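Local coordinates for SusD superfamily protein (Bacteroides thetaiotaomicron VPI-5482, PDB 3HDX) that probably binds polysaccharide at the outer membrane and serves carbohydrate metabolism, at residues A84-M89 and A116-A121; L134-Y139 and L156-A161; R77-I82 and G142-M147; G20-T25 and I111-A116; A27-A30 and T34-I37. One frame throughout, in Å; residues are numbered along the deposited sequence. Where two conformers were deposited one is given.

Contact 1 of 5, residues A84-M89 and A116-A121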
# COMPACT_ATOMS: atom_id res chain seq x y z
N ALA A 84 -16.26 4.44 11.29
CA ALA A 84 -16.25 5.90 11.13
C ALA A 84 -16.81 6.31 9.75
O ALA A 84 -17.58 7.28 9.63
CB ALA A 84 -14.86 6.47 11.35
N ALA A 85 -16.43 5.56 8.71
CA ALA A 85 -16.98 5.79 7.36
C ALA A 85 -18.49 5.54 7.32
O ALA A 85 -19.22 6.37 6.79
CB ALA A 85 -16.24 4.90 6.32
N SER A 86 -18.95 4.45 7.92
CA SER A 86 -20.36 4.15 7.94
C SER A 86 -21.18 5.25 8.65
O SER A 86 -22.24 5.66 8.15
CB SER A 86 -20.62 2.82 8.64
OG SER A 86 -19.98 1.77 7.93
N VAL A 87 -20.66 5.72 9.79
CA VAL A 87 -21.33 6.82 10.53
C VAL A 87 -21.37 8.09 9.67
O VAL A 87 -22.43 8.76 9.58
CB VAL A 87 -20.65 7.10 11.91
CG1 VAL A 87 -21.26 8.37 12.56
CG2 VAL A 87 -20.84 5.91 12.84
N PHE A 88 -20.25 8.42 9.02
CA PHE A 88 -20.20 9.60 8.17
C PHE A 88 -21.28 9.51 7.08
O PHE A 88 -22.03 10.47 6.85
CB PHE A 88 -18.80 9.77 7.55
CG PHE A 88 -18.63 11.06 6.79
CD1 PHE A 88 -19.19 11.25 5.54
CD2 PHE A 88 -17.92 12.12 7.37
CE1 PHE A 88 -19.06 12.46 4.90
CE2 PHE A 88 -17.78 13.30 6.73
CZ PHE A 88 -18.36 13.49 5.51
N MSE A 89 -21.41 8.36 6.43
CA MSE A 89 -22.40 8.22 5.35
C MSE A 89 -23.83 8.31 5.86
O MSE A 89 -24.70 8.76 5.11
CB MSE A 89 -22.19 6.91 4.61
CG MSE A 89 -20.81 6.85 3.93
SE MSE A 89 -20.31 5.14 3.26
CE MSE A 89 -21.47 5.04 1.80
N ALA A 116 -14.79 5.06 -0.40
CA ALA A 116 -13.56 4.49 -0.97
C ALA A 116 -12.58 4.06 0.14
O ALA A 116 -11.93 3.02 0.01
CB ALA A 116 -12.90 5.49 -1.95
N LEU A 117 -12.47 4.86 1.20
CA LEU A 117 -11.60 4.51 2.31
C LEU A 117 -12.06 3.23 3.00
O LEU A 117 -11.25 2.38 3.38
CB LEU A 117 -11.45 5.68 3.29
CG LEU A 117 -10.66 6.89 2.80
CD1 LEU A 117 -10.92 8.13 3.70
CD2 LEU A 117 -9.16 6.60 2.78
N ARG A 118 -13.37 3.10 3.19
CA ARG A 118 -13.92 1.87 3.77
C ARG A 118 -13.59 0.65 2.88
O ARG A 118 -13.21 -0.41 3.40
CB ARG A 118 -15.42 2.01 4.00
CG ARG A 118 -16.10 0.74 4.48
CD ARG A 118 -17.52 1.01 4.95
NE ARG A 118 -18.38 1.36 3.81
CZ ARG A 118 -19.70 1.56 3.86
NH1 ARG A 118 -20.34 1.56 5.04
NH2 ARG A 118 -20.37 1.82 2.74
N ALA A 119 -13.79 0.81 1.55
CA ALA A 119 -13.52 -0.25 0.61
C ALA A 119 -12.03 -0.63 0.61
O ALA A 119 -11.68 -1.82 0.56
CB ALA A 119 -14.00 0.13 -0.81
N PHE A 120 -11.17 0.39 0.67
CA PHE A 120 -9.71 0.17 0.79
C PHE A 120 -9.37 -0.62 2.06
O PHE A 120 -8.58 -1.57 2.00
CB PHE A 120 -8.96 1.50 0.73
CG PHE A 120 -7.49 1.40 0.98
CD1 PHE A 120 -6.65 0.88 0.02
CD2 PHE A 120 -6.96 1.81 2.19
CE1 PHE A 120 -5.27 0.80 0.26
CE2 PHE A 120 -5.59 1.72 2.44
CZ PHE A 120 -4.75 1.23 1.48
N ALA A 121 -9.96 -0.21 3.18
CA ALA A 121 -9.72 -0.91 4.44
C ALA A 121 -10.10 -2.38 4.32
O ALA A 121 -9.33 -3.26 4.75
CB ALA A 121 -10.49 -0.22 5.62

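Contact 2 of 5, residues L134-Y139 and L156-A161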
# COMPACT_ATOMS: atom_id res chain seq x y z
N LEU A 134 -18.02 -9.11 7.37
CA LEU A 134 -18.47 -8.05 6.48
C LEU A 134 -19.57 -7.22 7.16
O LEU A 134 -20.72 -7.64 7.24
CB LEU A 134 -18.92 -8.63 5.14
CG LEU A 134 -19.41 -7.59 4.12
CD1 LEU A 134 -18.43 -6.43 3.85
CD2 LEU A 134 -19.82 -8.35 2.79
N VAL A 135 -19.17 -6.08 7.71
CA VAL A 135 -20.04 -5.13 8.39
C VAL A 135 -20.30 -3.95 7.42
O VAL A 135 -19.36 -3.24 7.02
CB VAL A 135 -19.42 -4.67 9.72
CG1 VAL A 135 -20.37 -3.65 10.42
CG2 VAL A 135 -19.08 -5.89 10.62
N THR A 136 -21.56 -3.68 7.11
CA THR A 136 -21.94 -2.66 6.12
C THR A 136 -22.74 -1.48 6.71
O THR A 136 -23.33 -0.67 5.97
CB THR A 136 -22.81 -3.36 5.01
OG1 THR A 136 -23.99 -3.89 5.64
CG2 THR A 136 -22.03 -4.50 4.34
N TYR A 137 -22.78 -1.44 8.04
CA TYR A 137 -23.57 -0.45 8.79
C TYR A 137 -22.85 -0.05 10.06
O TYR A 137 -21.99 -0.81 10.55
CB TYR A 137 -24.93 -1.07 9.10
CG TYR A 137 -24.86 -2.38 9.89
CD1 TYR A 137 -24.69 -3.59 9.23
CD2 TYR A 137 -24.93 -2.39 11.30
CE1 TYR A 137 -24.56 -4.77 9.93
CE2 TYR A 137 -24.84 -3.58 12.00
CZ TYR A 137 -24.67 -4.75 11.32
OH TYR A 137 -24.59 -5.94 11.99
N SER A 138 -23.22 1.10 10.63
CA SER A 138 -22.54 1.55 11.84
C SER A 138 -23.02 0.80 13.09
O SER A 138 -24.15 0.27 13.14
CB SER A 138 -22.68 3.04 12.06
OG SER A 138 -23.99 3.36 12.41
N TYR A 139 -22.15 0.75 14.08
CA TYR A 139 -22.46 0.08 15.35
C TYR A 139 -21.79 0.87 16.46
O TYR A 139 -20.96 1.73 16.19
CB TYR A 139 -22.02 -1.38 15.34
CG TYR A 139 -20.57 -1.58 15.03
CD1 TYR A 139 -20.12 -1.66 13.71
CD2 TYR A 139 -19.63 -1.65 16.05
CE1 TYR A 139 -18.76 -1.82 13.42
CE2 TYR A 139 -18.26 -1.80 15.78
CZ TYR A 139 -17.84 -1.89 14.47
OH TYR A 139 -16.51 -2.04 14.22
N LEU A 156 -14.46 -8.91 -1.01
CA LEU A 156 -13.86 -8.20 -2.15
C LEU A 156 -14.93 -7.78 -3.16
O LEU A 156 -14.83 -6.71 -3.76
CB LEU A 156 -12.76 -9.06 -2.78
CG LEU A 156 -11.55 -9.27 -1.86
CD1 LEU A 156 -10.51 -10.16 -2.57
CD2 LEU A 156 -10.91 -7.95 -1.41
N SER A 157 -15.96 -8.60 -3.36
CA SER A 157 -17.05 -8.18 -4.26
C SER A 157 -17.77 -6.93 -3.73
O SER A 157 -18.13 -6.04 -4.50
CB SER A 157 -18.09 -9.29 -4.46
OG SER A 157 -17.57 -10.37 -5.18
N TYR A 158 -17.94 -6.86 -2.42
CA TYR A 158 -18.50 -5.65 -1.78
C TYR A 158 -17.55 -4.46 -2.03
O TYR A 158 -18.01 -3.38 -2.49
CB TYR A 158 -18.71 -5.89 -0.27
CG TYR A 158 -19.06 -4.65 0.53
CD1 TYR A 158 -20.36 -4.16 0.54
CD2 TYR A 158 -18.09 -3.98 1.25
CE1 TYR A 158 -20.70 -3.07 1.30
CE2 TYR A 158 -18.41 -2.89 2.02
CZ TYR A 158 -19.72 -2.42 2.03
OH TYR A 158 -20.03 -1.32 2.78
N ALA A 159 -16.26 -4.66 -1.77
CA ALA A 159 -15.27 -3.58 -1.95
C ALA A 159 -15.24 -3.05 -3.39
O ALA A 159 -15.23 -1.84 -3.62
CB ALA A 159 -13.92 -3.98 -1.45
N LYS A 160 -15.30 -3.97 -4.36
CA LYS A 160 -15.28 -3.58 -5.78
C LYS A 160 -16.51 -2.74 -6.15
O LYS A 160 -16.38 -1.70 -6.78
CB LYS A 160 -15.19 -4.81 -6.71
CG LYS A 160 -13.80 -5.49 -6.77
CD LYS A 160 -13.74 -6.65 -7.77
CE LYS A 160 -14.57 -7.85 -7.30
NZ LYS A 160 -14.61 -9.03 -8.24
N ALA A 161 -17.68 -3.18 -5.70
CA ALA A 161 -18.93 -2.47 -6.02
C ALA A 161 -18.94 -1.09 -5.36
O ALA A 161 -19.35 -0.10 -5.98
CB ALA A 161 -20.16 -3.30 -5.63
O HOH W 1 -22.58 -0.66 3.10

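Contact 3 of 5, residues R77-I82 and G142-M147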
# COMPACT_ATOMS: atom_id res chain seq x y z
N ARG A 77 -8.28 -1.77 14.51
CA ARG A 77 -7.97 -0.53 13.83
C ARG A 77 -8.57 -0.41 12.42
O ARG A 77 -8.90 0.69 11.99
CB ARG A 77 -6.46 -0.27 13.81
CG ARG A 77 -5.66 -1.30 13.05
CD ARG A 77 -4.15 -1.22 13.36
NE ARG A 77 -3.36 -2.18 12.59
CZ ARG A 77 -3.21 -3.48 12.88
NH1 ARG A 77 -3.87 -4.05 13.91
NH2 ARG A 77 -2.40 -4.26 12.14
N PHE A 78 -8.74 -1.53 11.75
CA PHE A 78 -9.43 -1.54 10.46
C PHE A 78 -10.93 -1.30 10.61
O PHE A 78 -11.49 -0.51 9.88
CB PHE A 78 -9.09 -2.80 9.66
CG PHE A 78 -7.67 -2.81 9.22
CD1 PHE A 78 -7.32 -2.16 8.02
CD2 PHE A 78 -6.66 -3.34 10.00
CE1 PHE A 78 -5.99 -2.11 7.60
CE2 PHE A 78 -5.34 -3.27 9.57
CZ PHE A 78 -5.02 -2.66 8.40
N TYR A 79 -11.56 -1.98 11.56
CA TYR A 79 -12.99 -1.74 11.84
C TYR A 79 -13.22 -0.30 12.34
O TYR A 79 -14.29 0.26 12.09
CB TYR A 79 -13.62 -2.81 12.74
CG TYR A 79 -13.77 -4.07 11.95
CD1 TYR A 79 -14.78 -4.15 10.98
CD2 TYR A 79 -12.95 -5.16 12.15
CE1 TYR A 79 -14.91 -5.27 10.19
CE2 TYR A 79 -13.09 -6.27 11.38
CZ TYR A 79 -14.08 -6.33 10.40
OH TYR A 79 -14.14 -7.45 9.63
N ALA A 80 -12.21 0.33 12.96
CA ALA A 80 -12.37 1.74 13.34
C ALA A 80 -12.59 2.62 12.09
O ALA A 80 -13.39 3.56 12.11
CB ALA A 80 -11.18 2.25 14.17
N VAL A 81 -11.86 2.31 11.02
CA VAL A 81 -12.04 3.04 9.75
C VAL A 81 -13.46 2.79 9.20
O VAL A 81 -14.17 3.72 8.82
CB VAL A 81 -11.04 2.58 8.69
CG1 VAL A 81 -11.34 3.23 7.32
CG2 VAL A 81 -9.59 2.84 9.15
N ILE A 82 -13.79 1.51 9.09
CA ILE A 82 -15.06 1.06 8.49
C ILE A 82 -16.25 1.70 9.24
O ILE A 82 -17.15 2.23 8.63
CB ILE A 82 -15.12 -0.49 8.52
CG1 ILE A 82 -14.09 -1.06 7.52
CG2 ILE A 82 -16.55 -1.03 8.25
CD1 ILE A 82 -13.63 -2.52 7.81
N GLY A 142 -17.30 -0.23 21.49
CA GLY A 142 -17.37 -1.16 22.63
C GLY A 142 -18.20 -2.39 22.31
O GLY A 142 -18.25 -3.32 23.11
N THR A 143 -18.87 -2.40 21.15
CA THR A 143 -19.63 -3.55 20.73
C THR A 143 -19.08 -3.90 19.33
O THR A 143 -18.35 -3.10 18.69
CB THR A 143 -21.13 -3.25 20.63
OG1 THR A 143 -21.41 -2.43 19.46
CG2 THR A 143 -21.64 -2.54 21.91
N PHE A 144 -19.38 -5.10 18.91
CA PHE A 144 -19.10 -5.52 17.54
C PHE A 144 -20.22 -6.46 17.12
O PHE A 144 -20.68 -7.29 17.93
CB PHE A 144 -17.74 -6.21 17.45
CG PHE A 144 -17.31 -6.45 16.05
CD1 PHE A 144 -16.82 -5.39 15.30
CD2 PHE A 144 -17.45 -7.72 15.47
CE1 PHE A 144 -16.45 -5.59 13.94
CE2 PHE A 144 -17.06 -7.95 14.13
CZ PHE A 144 -16.55 -6.87 13.36
N PRO A 145 -20.71 -6.34 15.85
CA PRO A 145 -21.80 -7.24 15.44
C PRO A 145 -21.49 -8.72 15.64
O PRO A 145 -20.36 -9.15 15.36
CB PRO A 145 -21.98 -6.92 13.94
CG PRO A 145 -21.55 -5.46 13.86
CD PRO A 145 -20.39 -5.35 14.80
N SER A 146 -22.50 -9.48 16.10
CA SER A 146 -22.36 -10.92 16.32
C SER A 146 -22.59 -11.63 14.99
O SER A 146 -23.74 -11.86 14.55
CB SER A 146 -23.32 -11.45 17.37
OG SER A 146 -23.13 -12.84 17.53
N MSE A 147 -21.47 -11.97 14.34
CA MSE A 147 -21.49 -12.60 13.03
C MSE A 147 -20.15 -13.29 12.79
O MSE A 147 -19.14 -12.90 13.40
CB MSE A 147 -21.76 -11.53 11.94
CG MSE A 147 -20.64 -10.50 11.79
SE MSE A 147 -20.82 -9.34 10.27
CE MSE A 147 -20.84 -10.65 8.92

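Contact 4 of 5, residues G20-T25 and I111-A116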
# COMPACT_ATOMS: atom_id res chain seq x y z
N GLY A 20 -10.98 12.86 9.99
CA GLY A 20 -10.87 11.77 10.93
C GLY A 20 -10.86 10.40 10.29
O GLY A 20 -10.14 9.52 10.76
N VAL A 21 -11.67 10.19 9.24
CA VAL A 21 -11.66 8.89 8.53
C VAL A 21 -10.28 8.67 7.87
O VAL A 21 -9.71 7.56 7.95
CB VAL A 21 -12.81 8.75 7.52
CG1 VAL A 21 -12.79 7.36 6.88
CG2 VAL A 21 -14.18 9.01 8.22
N TYR A 22 -9.72 9.72 7.26
CA TYR A 22 -8.35 9.66 6.72
C TYR A 22 -7.35 9.31 7.82
O TYR A 22 -6.47 8.49 7.61
CB TYR A 22 -7.93 10.96 6.04
CG TYR A 22 -8.44 11.14 4.61
CD1 TYR A 22 -7.78 10.52 3.54
CD2 TYR A 22 -9.55 11.90 4.33
CE1 TYR A 22 -8.24 10.64 2.22
CE2 TYR A 22 -10.02 12.05 3.03
CZ TYR A 22 -9.34 11.44 1.96
OH TYR A 22 -9.80 11.60 0.69
N GLY A 23 -7.48 9.96 8.97
CA GLY A 23 -6.58 9.71 10.08
C GLY A 23 -6.61 8.29 10.59
O GLY A 23 -5.56 7.70 10.88
N LEU A 24 -7.82 7.76 10.71
CA LEU A 24 -8.01 6.38 11.14
C LEU A 24 -7.41 5.40 10.13
O LEU A 24 -6.87 4.38 10.54
CB LEU A 24 -9.49 6.08 11.38
CG LEU A 24 -10.11 6.79 12.60
CD1 LEU A 24 -11.63 6.66 12.55
CD2 LEU A 24 -9.51 6.19 13.87
N THR A 25 -7.54 5.71 8.84
CA THR A 25 -7.00 4.83 7.78
C THR A 25 -5.46 4.81 7.84
O THR A 25 -4.85 3.76 7.83
CB THR A 25 -7.51 5.18 6.38
OG1 THR A 25 -8.95 5.34 6.40
CG2 THR A 25 -7.10 4.06 5.41
N ILE A 111 -18.76 11.83 0.76
CA ILE A 111 -19.32 10.47 0.80
C ILE A 111 -18.46 9.53 -0.05
O ILE A 111 -18.13 8.41 0.37
CB ILE A 111 -20.80 10.42 0.29
CG1 ILE A 111 -21.76 11.18 1.25
CG2 ILE A 111 -21.26 9.00 0.10
CD1 ILE A 111 -21.94 10.56 2.61
N ALA A 112 -18.10 9.97 -1.26
CA ALA A 112 -17.30 9.13 -2.15
C ALA A 112 -15.93 8.78 -1.53
O ALA A 112 -15.47 7.64 -1.64
CB ALA A 112 -17.17 9.78 -3.53
N GLN A 113 -15.31 9.75 -0.86
CA GLN A 113 -14.03 9.53 -0.19
C GLN A 113 -14.16 8.51 0.92
O GLN A 113 -13.35 7.58 0.97
CB GLN A 113 -13.43 10.82 0.32
CG GLN A 113 -12.93 11.74 -0.79
CD GLN A 113 -12.63 13.12 -0.27
OE1 GLN A 113 -11.54 13.38 0.28
NE2 GLN A 113 -13.59 14.04 -0.47
N VAL A 114 -15.14 8.71 1.83
CA VAL A 114 -15.26 7.77 2.96
C VAL A 114 -15.66 6.38 2.46
O VAL A 114 -15.19 5.37 2.98
CB VAL A 114 -16.17 8.27 4.11
CG1 VAL A 114 -15.62 9.61 4.63
CG2 VAL A 114 -17.60 8.35 3.70
N ARG A 115 -16.50 6.32 1.43
CA ARG A 115 -16.90 5.04 0.84
C ARG A 115 -15.65 4.32 0.30
O ARG A 115 -15.50 3.10 0.50
CB ARG A 115 -17.91 5.26 -0.31
CG ARG A 115 -18.45 4.01 -0.89
CD ARG A 115 -19.34 4.24 -2.06
NE ARG A 115 -20.57 4.93 -1.80
CZ ARG A 115 -21.73 4.39 -1.44
NH1 ARG A 115 -21.81 3.14 -1.05
NH2 ARG A 115 -22.81 5.18 -1.36
N ALA A 116 -14.79 5.06 -0.40
CA ALA A 116 -13.56 4.49 -0.97
C ALA A 116 -12.58 4.06 0.14
O ALA A 116 -11.93 3.02 0.01
CB ALA A 116 -12.90 5.49 -1.95

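Contact 5 of 5, residues A27-A30 and T34-I37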
# COMPACT_ATOMS: atom_id res chain seq x y z
N ALA A 27 -3.74 5.44 10.55
CA ALA A 27 -3.44 4.72 11.78
C ALA A 27 -3.51 3.20 11.63
O ALA A 27 -2.68 2.47 12.20
CB ALA A 27 -4.34 5.18 12.91
N ALA A 28 -4.45 2.71 10.82
CA ALA A 28 -4.58 1.26 10.60
C ALA A 28 -3.33 0.66 9.97
O ALA A 28 -2.89 -0.41 10.33
CB ALA A 28 -5.82 0.91 9.73
N LEU A 29 -2.77 1.40 9.01
CA LEU A 29 -1.56 0.97 8.27
C LEU A 29 -0.28 1.27 9.04
O LEU A 29 0.70 0.55 8.90
CB LEU A 29 -1.48 1.64 6.89
CG LEU A 29 -2.28 0.94 5.79
CD1 LEU A 29 -3.75 0.81 6.09
CD2 LEU A 29 -2.04 1.63 4.47
N ALA A 30 -0.29 2.33 9.83
CA ALA A 30 0.93 2.80 10.51
C ALA A 30 1.14 2.19 11.89
O ALA A 30 2.29 2.04 12.31
CB ALA A 30 0.96 4.34 10.62
N THR A 34 2.63 -1.71 10.79
CA THR A 34 1.86 -2.70 10.06
C THR A 34 2.20 -2.78 8.58
O THR A 34 2.44 -3.85 8.05
CB THR A 34 0.32 -2.47 10.24
OG1 THR A 34 -0.05 -2.84 11.58
CG2 THR A 34 -0.51 -3.26 9.20
N HIS A 35 2.22 -1.63 7.92
CA HIS A 35 2.39 -1.64 6.46
C HIS A 35 3.66 -2.37 6.02
O HIS A 35 3.63 -3.21 5.12
CB HIS A 35 2.35 -0.19 5.94
CG HIS A 35 2.35 -0.08 4.44
ND1 HIS A 35 1.34 -0.58 3.64
CD2 HIS A 35 3.22 0.53 3.60
CE1 HIS A 35 1.62 -0.30 2.38
NE2 HIS A 35 2.75 0.37 2.33
N TRP A 36 4.75 -2.10 6.74
CA TRP A 36 6.06 -2.66 6.43
C TRP A 36 6.25 -4.03 7.03
O TRP A 36 6.89 -4.89 6.41
CB TRP A 36 7.17 -1.67 6.83
CG TRP A 36 6.88 -0.34 6.21
CD1 TRP A 36 7.12 0.06 4.93
CD2 TRP A 36 6.14 0.73 6.83
NE1 TRP A 36 6.61 1.31 4.72
CE2 TRP A 36 6.00 1.75 5.86
CE3 TRP A 36 5.58 0.93 8.12
CZ2 TRP A 36 5.32 2.94 6.13
CZ3 TRP A 36 4.90 2.11 8.38
CH2 TRP A 36 4.76 3.10 7.38
N ILE A 37 5.72 -4.23 8.24
CA ILE A 37 5.79 -5.53 8.92
C ILE A 37 5.06 -6.58 8.08
O ILE A 37 5.60 -7.66 7.79
CB ILE A 37 5.15 -5.44 10.35
CG1 ILE A 37 6.03 -4.60 11.30
CG2 ILE A 37 4.85 -6.83 10.90
CD1 ILE A 37 7.37 -5.13 11.60

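Contact 1 of 5, residues A84-M89 and A116-A121
The guanidinium of R118 meets selenomethionine M89 on one face and S86 at its edge. SE of M89 lies 3.3 Å above the plane of the R118 guanidinium, set off toward the rim. Its nearest atom there is NH2 of R118, at 3.4 Å. At the edge, OG of S86 sits close to the plane and accepts a bond of 2.9 Å from NH1 of R118. That bond is bent, with an N-H...O angle of 140°. The two segments belong to helix 76-91 and helix 104-129, a nearly antiparallel pair in the TPR-like helical part of the SusD fold. Their N-to-C directions are 156° apart, and the axes approach to 9.7 Å. Two torsions place the arginine head: CG is anti to the backbone N (chi1 175°), which sends the chain across the interface, and a bend at chi3 turns one face of the guanidinium to SE of M89. The buried charge is answered outside the pair by E162, which forms a salt bridge with NH2. OG of S86 also bonds to I82 O one turn back, so the hydroxyl is held from two directions. A leucine in place of R118 would probably leave OG of S86 without its cross-helix donor and E162 with one positive partner fewer. Closest in at the backbone, CB of A85 rests 3.8 Å from CB of R118.

Contact 2 of 5, residues L134-Y139 and L156-A161
This is a surface contact, mainly apolar and completed by a water, in which the loop residues L134 and T136 lie against the ring of Y158. The loop runs from helix 104-129 to helix 152-169, two consecutive helices of the TPR-like SusD fold, and here it folds back onto the second of them. The evidence for a CH-pi contact is direct: CD1 of L134 stands 4.0 Å from the centroid of the Y158 ring, 28° off the ring normal, with its nearest approach, 3.6 Å, to CD2. CG2 of T136 comes within 3.6 Å of CE1 of Y158, at an oblique angle. The two methyls sit diagonally on the same side of the ring plane, L134 by CD2 near the root and T136 by CE1 toward the hydroxyl. The tyrosine reaches them with CG trans to the amide nitrogen (chi1 170°), which carries the ring away from its own helix toward the loop. Inward, Y158 also touches R118 of helix 104-129. On the loop side, L134 packs on Y122 and its backbone N bonds to OG1 of T150. An alanine at Y158 would probably leave both methyls without the surface they rest on and break the water link. That link is made by one water near the ring plane, which donates to O of T136 (3.0 Å) and lies 2.7 Å from OH of Y158.

Contact 3 of 5, residues R77-I82 and G142-M147
The ring of F144 directs its edge at a face of Y79 in a T-shaped pair, with centroids 4.9 Å apart and planes at 72°. CE1 of F144 stands 3.6 Å above the Y79 plane, displaced toward the rim on the side of CG, to which it comes within 3.7 Å. CZ of F144 lies close to the ring centre, a little toward the hydroxyl end, 3.9 Å from CZ of Y79. The edge therefore lies along the length of the tyrosine ring instead of meeting it at one point. F144 reaches this far because chi1 of -170° points the ring straight off the loop toward the helix.

The pair fastens the loop between helix 104-129 and helix 152-169 onto helix 76-91, within the helical SusD fold, and both rings have further aromatic partners: W75 meets Y79 edge-to-face, and Y139 does the same with F144. Of the apolar contacts made by F144, one comes from its own loop, where CD of P145 lies 3.5 Å over a face of the ring. The polar end of Y79 looks to another part of the loop, its OH bonding to the carbonyl O of P133.

Contact 4 of 5, residues G20-T25 and I111-A116
V21 and V114 mark where the two backbones come nearest, their CA atoms 6.7 Å apart. Both segments are regular helix, parts of helix 11-30 and helix 104-129, with i to i+4 bonds such as T25 N to V21 O and A116 N to A112 O. The carbonyl of V21 carries an extra donor. OG1 of T25 bonds to it (2.8 Å) from above its plane, 35° out, while T25 N comes in from the opposite face, so one oxygen holds both the turn and the threonine side chain. Across the helices, CG2 of V21 touches CG1 of V114 at 3.9 Å, the two valines crossing at about a right angle.

The polar part is a bond between Y22 and Q113. OH of Y22 donates to OE1 of Q113 over a short 2.5 Å, in the amide carbonyl plane and on a lone pair (C=O...O angle 122°). OE1 sits at the edge of the tyrosine ring, near its plane, and the ring and amide planes are 58° apart. The Q113 chain, extended beyond CG, brings the amide out to the hydroxyl. Both ends have second partners that limit their rotation: F194 N bonds to OH of Y22, while NE2 of Q113 bonds to Y181 OH and to Y109 O. Buried polar atoms are thus paired with one another beside a small valine contact, where the first helix packs on a later one in the TPR-like helical bundle of the SusD family.

Contact 5 of 5, residues A27-A30 and T34-I37
L29 and H35 are turned to the same side by their first torsions: in H35 a chi1 of -173° sets CG opposite the backbone N, and CG of L29 lies beside its own N (chi1 -84°). CD2 of L29 comes 4.1 Å from ND1 of H35 at an oblique angle to the ring, a loose touch.

The firmer link is in the backbone, where H35 N donates to L29 O (2.8 Å, N-H...O angle 140°). The donor lies in the carbonyl plane. The bond spans a three-residue break (31-33) between two helices that run on in nearly the same direction, the end of helix 11-30 and the first turn of helix 34-41, in the helical SusD fold. T34 crowds the same carbonyl: its CB is 3.3 Å from L29 O and 3.8 Å from A28 O. Its hydroxyl bonds to D31 O within the connection. R77 of helix 76-91 also reaches this corner, with NE bonded to A28 O.

The imidazole of H35 is set by a neighbour outside the pair, ND1 bonding to Y124 OH of helix 104-129. CB of H35 lies 3.9 Å above the ring of W36, over the centre, and L29 packs on F120 and Y124 of helix 104-129.

From the N terminus, contact 5 closes first, bridging the short break where helix 11-30 gives way to helix 34-41, which continues in nearly the same direction. It is nested inside the much longer loop closed by contact 4, which returns helix 104-129 to helix 11-30. Contact 1 crosses contact 4, since 84-89 falls within that loop; both use helix 104-129 and share A116. Contact 3 crosses contact 4 as well and encloses contact 1, bringing the loop after helix 104-129 to helix 76-91. Contact 2 follows contact 1 in series, crosses contact 3 and adds helix 152-169. Contacts 1 and 2 meet where S86 and V87 pack against S138, and contacts 3 and 5 through R77.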